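Local coordinates for protein lombricine kinase (Urechis caupo, PDB 3JQ3) that probably transfers phosphate reversibly between ATP and lombricine, as a phosphagen kinase of the ATP:guanido phosphotransferase family, at residues Val113-Ile118 with Ser281-Leu286; Leu304-Thr309 with Asp319-Ser324. All blocks are in the same frame, centred on the assembly; numbering follows the deposited sequence.

Overall arrangement
Contacts 1 and 2 belong to one eight-stranded antiparallel sheet of the phosphagen kinase fold, and their centres lie about 8 Å apart. In chain order, contact 1 closes with strand 279-285 before contact 2 opens on strand 304-307. Contact 1 joins strand 113-122 to strand 279-285 well within the sheet; contact 2 joins strand 320-325 to strand 304-307, outermost within this chain. Strands 279-285 and 320-325 are direct neighbours, so the four strands run on without a break. Both contacts touch the same ADP: 113-118 with 281-286 meets chiefly the adenine and beta phosphate, while 304-309 with 319-324 meets the ribose, the alpha phosphate and C8 of the adenine.

Contact 1 (Val113-Ile118 with Ser281-Leu286); sequences VKSCRI and SVHVQL. With ADP (adenosine-5'-diphosphate), chain B.
Arg117 and Ser281 face each other as an antiparallel hydrogen-bonded pair, and their side chains meet where CB of Arg117 lies 3.6 Å from OG of Ser281. Beside them, ADP sets its adenine between Arg117 and His283. The methylene chain of Arg117 passes over one face of the base, and the imidazole covers the other, with N1 of ADP above the imidazole face and offset toward its rim. Two hydroxyls read the base: Ser115 OG donates to ADP N1 at 2.7 Å, and Ser281 OG donates to ADP N7, also at 2.7 Å. Ser115, Arg117 and Ser281 bind ADP, and Thr309 beside His283 completes this phosphagen kinase's adenine pocket. With CG anti to the backbone N (chi1 -178°) and the chain extended as far as NE, Arg117 reaches from the base to the diphosphate. There NH1 gives ADP O2B a bond of 2.7 Å and NH2 adds a weak one, while O4' of the ribose lies over the guanidinium face. The two nitrogens converge on O2B and would partly balance the negative charge of the beta phosphate. Water 1 donates to Ser281 OG and is weakly held by Arg117 NH2, tying hydroxyl to guanidinium.

Behind this shell the backbones fix the spacing. Ser281 N bonds Arg117 O at 2.7 Å, and Arg117 N returns a bond to Ser281 O. Farther along, His283 N reaches Ser115 O at 3.0 Å, and Lys114 N reaches His283 O. On the other face of the sheet Cys116 SG touches Val282 CG1 at 4.0 Å, and Val113 crosses Val282 at about a right angle. That apolar face packs on helix 333-355 through Val113 and Val282 and on helix 233-252 through Cys116, while strands 222-229 and 320-325 flank the pair within the sheet.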
loop_
_atom_site.group_PDB
_atom_site.type_symbol
_atom_site.label_atom_id
_atom_site.label_comp_id
_atom_site.label_asym_id
_atom_site.label_seq_id
_atom_site.Cartn_x
_atom_site.Cartn_y
_atom_site.Cartn_z
ATOM N N VAL A 113 -1.758 -34.795 21.586
ATOM C CA VAL A 113 -0.892 -33.874 20.860
ATOM C C VAL A 113 -0.469 -34.470 19.523
ATOM O O VAL A 113 0.247 -35.470 19.477
ATOM C CB VAL A 113 0.351 -33.496 21.681
ATOM C CG1 VAL A 113 1.348 -32.742 20.818
ATOM C CG2 VAL A 113 -0.053 -32.666 22.889
ATOM N N LYS A 114 -0.915 -33.839 18.441
ATOM C CA LYS A 114 -0.726 -34.360 17.091
ATOM C C LYS A 114 0.556 -33.851 16.433
ATOM O O LYS A 114 1.153 -34.541 15.606
ATOM C CB LYS A 114 -1.930 -33.999 16.217
ATOM C CG LYS A 114 -3.273 -34.367 16.828
ATOM C CD LYS A 114 -3.326 -35.847 17.175
ATOM C CE LYS A 114 -4.638 -36.216 17.847
ATOM N NZ LYS A 114 -4.648 -37.646 18.275
ATOM N N SER A 115 0.973 -32.642 16.794
ATOM C CA SER A 115 2.175 -32.057 16.212
ATOM C C SER A 115 2.725 -30.922 17.070
ATOM O O SER A 115 2.010 -30.348 17.890
ATOM C CB SER A 115 1.895 -31.553 14.793
ATOM O OG SER A 115 0.871 -30.574 14.797
ATOM N N CYS A 116 3.999 -30.603 16.874
ATOM C CA CYS A 116 4.640 -29.535 17.627
ATOM C C CYS A 116 5.360 -28.566 16.704
ATOM O O CYS A 116 5.948 -28.967 15.701
ATOM C CB CYS A 116 5.614 -30.111 18.654
ATOM S SG CYS A 116 4.836 -31.190 19.868
ATOM N N ARG A 117 5.318 -27.287 17.056
ATOM C CA ARG A 117 5.877 -26.242 16.211
ATOM C C ARG A 117 6.465 -25.125 17.065
ATOM O O ARG A 117 5.864 -24.704 18.051
ATOM C CB ARG A 117 4.785 -25.693 15.288
ATOM C CG ARG A 117 5.241 -24.623 14.313
ATOM C CD ARG A 117 4.124 -24.293 13.328
ATOM N NE ARG A 117 4.496 -23.235 12.394
ATOM C CZ ARG A 117 4.314 -21.939 12.623
ATOM N NH1 ARG A 117 4.683 -21.045 11.714
ATOM N NH2 ARG A 117 3.765 -21.533 13.762
ATOM N N ILE A 118 7.648 -24.655 16.688
ATOM C CA ILE A 118 8.290 -23.550 17.389
ATOM C C ILE A 118 8.889 -22.577 16.384
ATOM O O ILE A 118 9.670 -22.974 15.519
ATOM C CB ILE A 118 9.397 -24.045 18.337
ATOM C CG1 ILE A 118 8.811 -24.976 19.403
ATOM C CG2 ILE A 118 10.108 -22.866 18.981
ATOM C CD1 ILE A 118 9.855 -25.621 20.297
ATOM N N SER A 281 4.011 -23.946 19.815
ATOM C CA SER A 281 2.633 -24.404 19.770
ATOM C C SER A 281 2.531 -25.908 19.572
ATOM O O SER A 281 3.466 -26.558 19.101
ATOM C CB SER A 281 1.883 -23.702 18.643
ATOM O OG SER A 281 2.330 -24.174 17.385
ATOM N N VAL A 282 1.375 -26.448 19.935
ATOM C CA VAL A 282 1.041 -27.829 19.645
ATOM C C VAL A 282 -0.350 -27.882 19.027
ATOM O O VAL A 282 -1.169 -26.986 19.238
ATOM C CB VAL A 282 1.024 -28.690 20.920
ATOM C CG1 VAL A 282 2.373 -28.641 21.620
ATOM C CG2 VAL A 282 -0.091 -28.228 21.850
ATOM N N HIS A 283 -0.604 -28.924 18.247
ATOM C CA HIS A 283 -1.961 -29.257 17.857
ATOM C C HIS A 283 -2.437 -30.313 18.839
ATOM O O HIS A 283 -1.899 -31.417 18.878
ATOM C CB HIS A 283 -2.006 -29.782 16.424
ATOM C CG HIS A 283 -1.986 -28.703 15.387
ATOM N ND1 HIS A 283 -2.442 -28.894 14.100
ATOM C CD2 HIS A 283 -1.582 -27.412 15.453
ATOM C CE1 HIS A 283 -2.308 -27.773 13.416
ATOM N NE2 HIS A 283 -1.787 -26.857 14.214
ATOM N N VAL A 284 -3.423 -29.957 19.655
ATOM C CA VAL A 284 -3.907 -30.851 20.697
ATOM C C VAL A 284 -5.421 -31.020 20.617
ATOM O O VAL A 284 -6.165 -30.041 20.546
ATOM C CB VAL A 284 -3.499 -30.349 22.102
ATOM C CG1 VAL A 284 -3.839 -28.878 22.258
ATOM C CG2 VAL A 284 -4.167 -31.181 23.186
ATOM N N GLN A 285 -5.868 -32.270 20.624
ATOM C CA GLN A 285 -7.285 -32.581 20.503
ATOM C C GLN A 285 -7.951 -32.610 21.872
ATOM O O GLN A 285 -7.545 -33.367 22.751
ATOM C CB GLN A 285 -7.464 -33.923 19.797
ATOM C CG GLN A 285 -8.867 -34.181 19.291
ATOM C CD GLN A 285 -8.921 -35.341 18.322
ATOM O OE1 GLN A 285 -9.551 -35.254 17.266
ATOM N NE2 GLN A 285 -8.249 -36.435 18.669
ATOM N N LEU A 286 -8.977 -31.782 22.047
ATOM C CA LEU A 286 -9.656 -31.655 23.335
ATOM C C LEU A 286 -11.170 -31.755 23.179
ATOM O O LEU A 286 -11.878 -30.753 23.289
ATOM C CB LEU A 286 -9.294 -30.321 23.996
ATOM C CG LEU A 286 -7.805 -30.028 24.196
ATOM C CD1 LEU A 286 -7.584 -28.558 24.508
ATOM C CD2 LEU A 286 -7.213 -30.909 25.288
HETATM P PB ADP B . 2.450 -17.900 13.258
HETATM O O1B ADP B . 2.086 -16.618 12.546
HETATM O O2B ADP B . 3.093 -18.947 12.384
HETATM O O3B ADP B . 3.147 -17.690 14.579
HETATM P PA ADP B . -0.221 -18.634 12.663
HETATM O O1A ADP B . -0.069 -17.579 11.594
HETATM O O2A ADP B . -1.471 -18.680 13.511
HETATM O O3A ADP B . 1.034 -18.546 13.674
HETATM O "O5'" ADP B . -0.065 -20.086 11.984
HETATM C "C5'" ADP B . 0.649 -20.281 10.764
HETATM C "C4'" ADP B . 0.451 -21.726 10.319
HETATM O "O4'" ADP B . 1.199 -22.615 11.154
HETATM C "C3'" ADP B . -1.009 -22.139 10.420
HETATM O "O3'" ADP B . -1.512 -22.465 9.121
HETATM C "C2'" ADP B . -1.033 -23.377 11.294
HETATM O "O2'" ADP B . -1.774 -24.422 10.656
HETATM C "C1'" ADP B . 0.423 -23.779 11.449
HETATM N N9 ADP B . 0.702 -24.279 12.821
HETATM C C8 ADP B . 0.733 -23.544 13.949
HETATM N N7 ADP B . 1.019 -24.319 15.029
HETATM C C5 ADP B . 1.178 -25.583 14.595
HETATM C C6 ADP B . 1.495 -26.896 15.210
HETATM N N6 ADP B . 1.704 -27.026 16.543
HETATM N N1 ADP B . 1.565 -27.966 14.391
HETATM C C2 ADP B . 1.359 -27.860 13.063
HETATM N N3 ADP B . 1.071 -26.704 12.440
HETATM C C4 ADP B . 0.967 -25.549 13.140
HETATM O O HOH W 1 4.033 -22.285 16.532
#

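Contact 2 (Leu304-Thr309 with Asp319-Ser324); sequences LQKRGT and DVYDIS. With ADP (adenosine-5'-diphosphate), chain B.
Gln305 and Ser324 exchange two backbone hydrogen bonds, Gln305 N to Ser324 O at 2.6 Å and Ser324 N to Gln305 O at 3.0 Å. Toward the loop, Asp322 N bonds Arg307 O at 3.0 Å, whereas the return bond from Arg307 N to Asp322 O is weak. Thr309 extends the series with its side chain, OG1 donating to Val320 O at 2.9 Å from outside the carbonyl plane, while Thr309 O accepts from ADP O2' at 2.8 Å. Water 2 accepts a hydrogen bond from Ser324 OG and donates one to Gln305 OE1. The arrangement is an antiparallel beta-hairpin ending the sheet within this chain, its long connecting loop holding the ADP-binding residues Gly310 and Glu312. Apolar packing lies on the opposite face from the nucleotide: Leu304 crosses Ile323 at about a right angle near helix 333-355, Leu304 CD1 3.6 Å from Ile323 CG2, and the methylenes of Lys306 run alongside the Tyr321 ring while NZ salt-bridges Glu296. Arg307 CG and Asp322 CB touch alongside, but the charged ends do not pair: Asp322 OD2 salt-bridges Arg279, and Arg307, bent at chi3 (75°), brings NH1 to ADP O2A at 3.0 Å.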
loop_
_atom_site.group_PDB
_atom_site.type_symbol
_atom_site.label_atom_id
_atom_site.label_comp_id
_atom_site.label_asym_id
_atom_site.label_seq_id
_atom_site.Cartn_x
_atom_site.Cartn_y
_atom_site.Cartn_z
ATOM N N LEU A 304 -1.459 -19.194 28.146
ATOM C CA LEU A 304 -1.393 -19.762 26.808
ATOM C C LEU A 304 -2.363 -19.032 25.891
ATOM O O LEU A 304 -3.190 -18.247 26.351
ATOM C CB LEU A 304 -1.745 -21.250 26.836
ATOM C CG LEU A 304 -0.814 -22.189 27.603
ATOM C CD1 LEU A 304 -1.401 -23.590 27.656
ATOM C CD2 LEU A 304 0.569 -22.208 26.972
ATOM N N GLN A 305 -2.255 -19.298 24.595
ATOM C CA GLN A 305 -3.197 -18.771 23.618
ATOM C C GLN A 305 -3.833 -19.901 22.827
ATOM O O GLN A 305 -3.215 -20.936 22.586
ATOM C CB GLN A 305 -2.517 -17.786 22.669
ATOM C CG GLN A 305 -2.552 -16.351 23.146
ATOM C CD GLN A 305 -2.636 -15.363 21.999
ATOM O OE1 GLN A 305 -1.991 -15.538 20.965
ATOM N NE2 GLN A 305 -3.440 -14.319 22.175
ATOM N N LYS A 306 -5.073 -19.687 22.413
ATOM C CA LYS A 306 -5.840 -20.706 21.716
ATOM C C LYS A 306 -6.326 -20.163 20.373
ATOM O O LYS A 306 -6.710 -18.998 20.271
ATOM C CB LYS A 306 -7.023 -21.133 22.588
ATOM C CG LYS A 306 -8.073 -21.962 21.888
ATOM C CD LYS A 306 -9.416 -21.788 22.574
ATOM C CE LYS A 306 -9.784 -20.315 22.655
ATOM N NZ LYS A 306 -11.151 -20.101 23.196
ATOM N N ARG A 307 -6.287 -21.001 19.342
ATOM C CA ARG A 307 -6.783 -20.609 18.027
ATOM C C ARG A 307 -7.081 -21.824 17.151
ATOM O O ARG A 307 -6.852 -22.964 17.556
ATOM C CB ARG A 307 -5.804 -19.656 17.328
ATOM C CG ARG A 307 -4.511 -20.297 16.853
ATOM C CD ARG A 307 -3.510 -19.248 16.374
ATOM N NE ARG A 307 -2.888 -18.530 17.485
ATOM C CZ ARG A 307 -1.913 -17.633 17.351
ATOM N NH1 ARG A 307 -1.441 -17.333 16.147
ATOM N NH2 ARG A 307 -1.410 -17.033 18.422
ATOM N N GLY A 308 -7.598 -21.572 15.953
ATOM C CA GLY A 308 -7.988 -22.640 15.050
ATOM C C GLY A 308 -6.819 -23.450 14.534
ATOM O O GLY A 308 -5.662 -23.088 14.735
ATOM N N THR A 309 -7.128 -24.552 13.857
ATOM C CA THR A 309 -6.107 -25.457 13.343
ATOM C C THR A 309 -5.361 -24.857 12.154
ATOM O O THR A 309 -4.216 -25.214 11.883
ATOM C CB THR A 309 -6.724 -26.799 12.910
ATOM O OG1 THR A 309 -7.724 -27.199 13.855
ATOM C CG2 THR A 309 -5.654 -27.872 12.819
ATOM N N ASP A 319 -12.216 -30.559 17.051
ATOM C CA ASP A 319 -11.801 -30.180 18.399
ATOM C C ASP A 319 -10.283 -30.203 18.594
ATOM O O ASP A 319 -9.798 -30.413 19.705
ATOM C CB ASP A 319 -12.485 -31.071 19.439
ATOM C CG ASP A 319 -14.000 -31.034 19.333
ATOM O OD1 ASP A 319 -14.572 -29.924 19.312
ATOM O OD2 ASP A 319 -14.620 -32.115 19.274
ATOM N N VAL A 320 -9.536 -29.989 17.514
ATOM C CA VAL A 320 -8.084 -29.873 17.607
ATOM C C VAL A 320 -7.697 -28.401 17.654
ATOM O O VAL A 320 -8.029 -27.635 16.748
ATOM C CB VAL A 320 -7.365 -30.538 16.417
ATOM C CG1 VAL A 320 -5.859 -30.422 16.585
ATOM C CG2 VAL A 320 -7.771 -31.994 16.292
ATOM N N TYR A 321 -6.999 -28.005 18.710
ATOM C CA TYR A 321 -6.656 -26.601 18.895
ATOM C C TYR A 321 -5.169 -26.323 18.758
ATOM O O TYR A 321 -4.330 -27.184 19.026
ATOM C CB TYR A 321 -7.157 -26.100 20.249
ATOM C CG TYR A 321 -8.662 -25.991 20.325
ATOM C CD1 TYR A 321 -9.440 -27.091 20.661
ATOM C CD2 TYR A 321 -9.305 -24.792 20.051
ATOM C CE1 TYR A 321 -10.816 -26.998 20.729
ATOM C CE2 TYR A 321 -10.680 -24.690 20.117
ATOM C CZ TYR A 321 -11.430 -25.797 20.455
ATOM O OH TYR A 321 -12.800 -25.702 20.520
ATOM N N ASP A 322 -4.861 -25.107 18.324
ATOM C CA ASP A 322 -3.495 -24.618 18.268
ATOM C C ASP A 322 -3.221 -23.856 19.561
ATOM O O ASP A 322 -3.624 -22.703 19.704
ATOM C CB ASP A 322 -3.327 -23.701 17.055
ATOM C CG ASP A 322 -1.916 -23.163 16.907
ATOM O OD1 ASP A 322 -1.173 -23.118 17.907
ATOM O OD2 ASP A 322 -1.553 -22.773 15.778
ATOM N N ILE A 323 -2.554 -24.509 20.507
ATOM C CA ILE A 323 -2.247 -23.892 21.794
ATOM C C ILE A 323 -0.779 -23.489 21.849
ATOM O O ILE A 323 0.094 -24.266 21.470
ATOM C CB ILE A 323 -2.539 -24.845 22.971
ATOM C CG1 ILE A 323 -3.910 -25.505 22.816
ATOM C CG2 ILE A 323 -2.462 -24.095 24.287
ATOM C CD1 ILE A 323 -5.072 -24.602 23.162
ATOM N N SER A 324 -0.510 -22.277 22.328
ATOM C CA SER A 324 0.852 -21.754 22.356
ATOM C C SER A 324 1.065 -20.785 23.514
ATOM O O SER A 324 0.108 -20.359 24.157
ATOM C CB SER A 324 1.174 -21.051 21.035
ATOM O OG SER A 324 0.403 -19.871 20.887
HETATM P PB ADP B . 2.450 -17.900 13.258
HETATM O O1B ADP B . 2.086 -16.618 12.546
HETATM O O2B ADP B . 3.093 -18.947 12.384
HETATM O O3B ADP B . 3.147 -17.690 14.579
HETATM P PA ADP B . -0.221 -18.634 12.663
HETATM O O1A ADP B . -0.069 -17.579 11.594
HETATM O O2A ADP B . -1.471 -18.680 13.511
HETATM O O3A ADP B . 1.034 -18.546 13.674
HETATM O "O5'" ADP B . -0.065 -20.086 11.984
HETATM C "C5'" ADP B . 0.649 -20.281 10.764
HETATM C "C4'" ADP B . 0.451 -21.726 10.319
HETATM O "O4'" ADP B . 1.199 -22.615 11.154
HETATM C "C3'" ADP B . -1.009 -22.139 10.420
HETATM O "O3'" ADP B . -1.512 -22.465 9.121
HETATM C "C2'" ADP B . -1.033 -23.377 11.294
HETATM O "O2'" ADP B . -1.774 -24.422 10.656
HETATM C "C1'" ADP B . 0.423 -23.779 11.449
HETATM N N9 ADP B . 0.702 -24.279 12.821
HETATM C C8 ADP B . 0.733 -23.544 13.949
HETATM N N7 ADP B . 1.019 -24.319 15.029
HETATM C C5 ADP B . 1.178 -25.583 14.595
HETATM C C6 ADP B . 1.495 -26.896 15.210
HETATM N N6 ADP B . 1.704 -27.026 16.543
HETATM N N1 ADP B . 1.565 -27.966 14.391
HETATM C C2 ADP B . 1.359 -27.860 13.063
HETATM N N3 ADP B . 1.071 -26.704 12.440
HETATM C C4 ADP B . 0.967 -25.549 13.140
HETATM O O HOH W 2 0.586 -16.877 20.767
#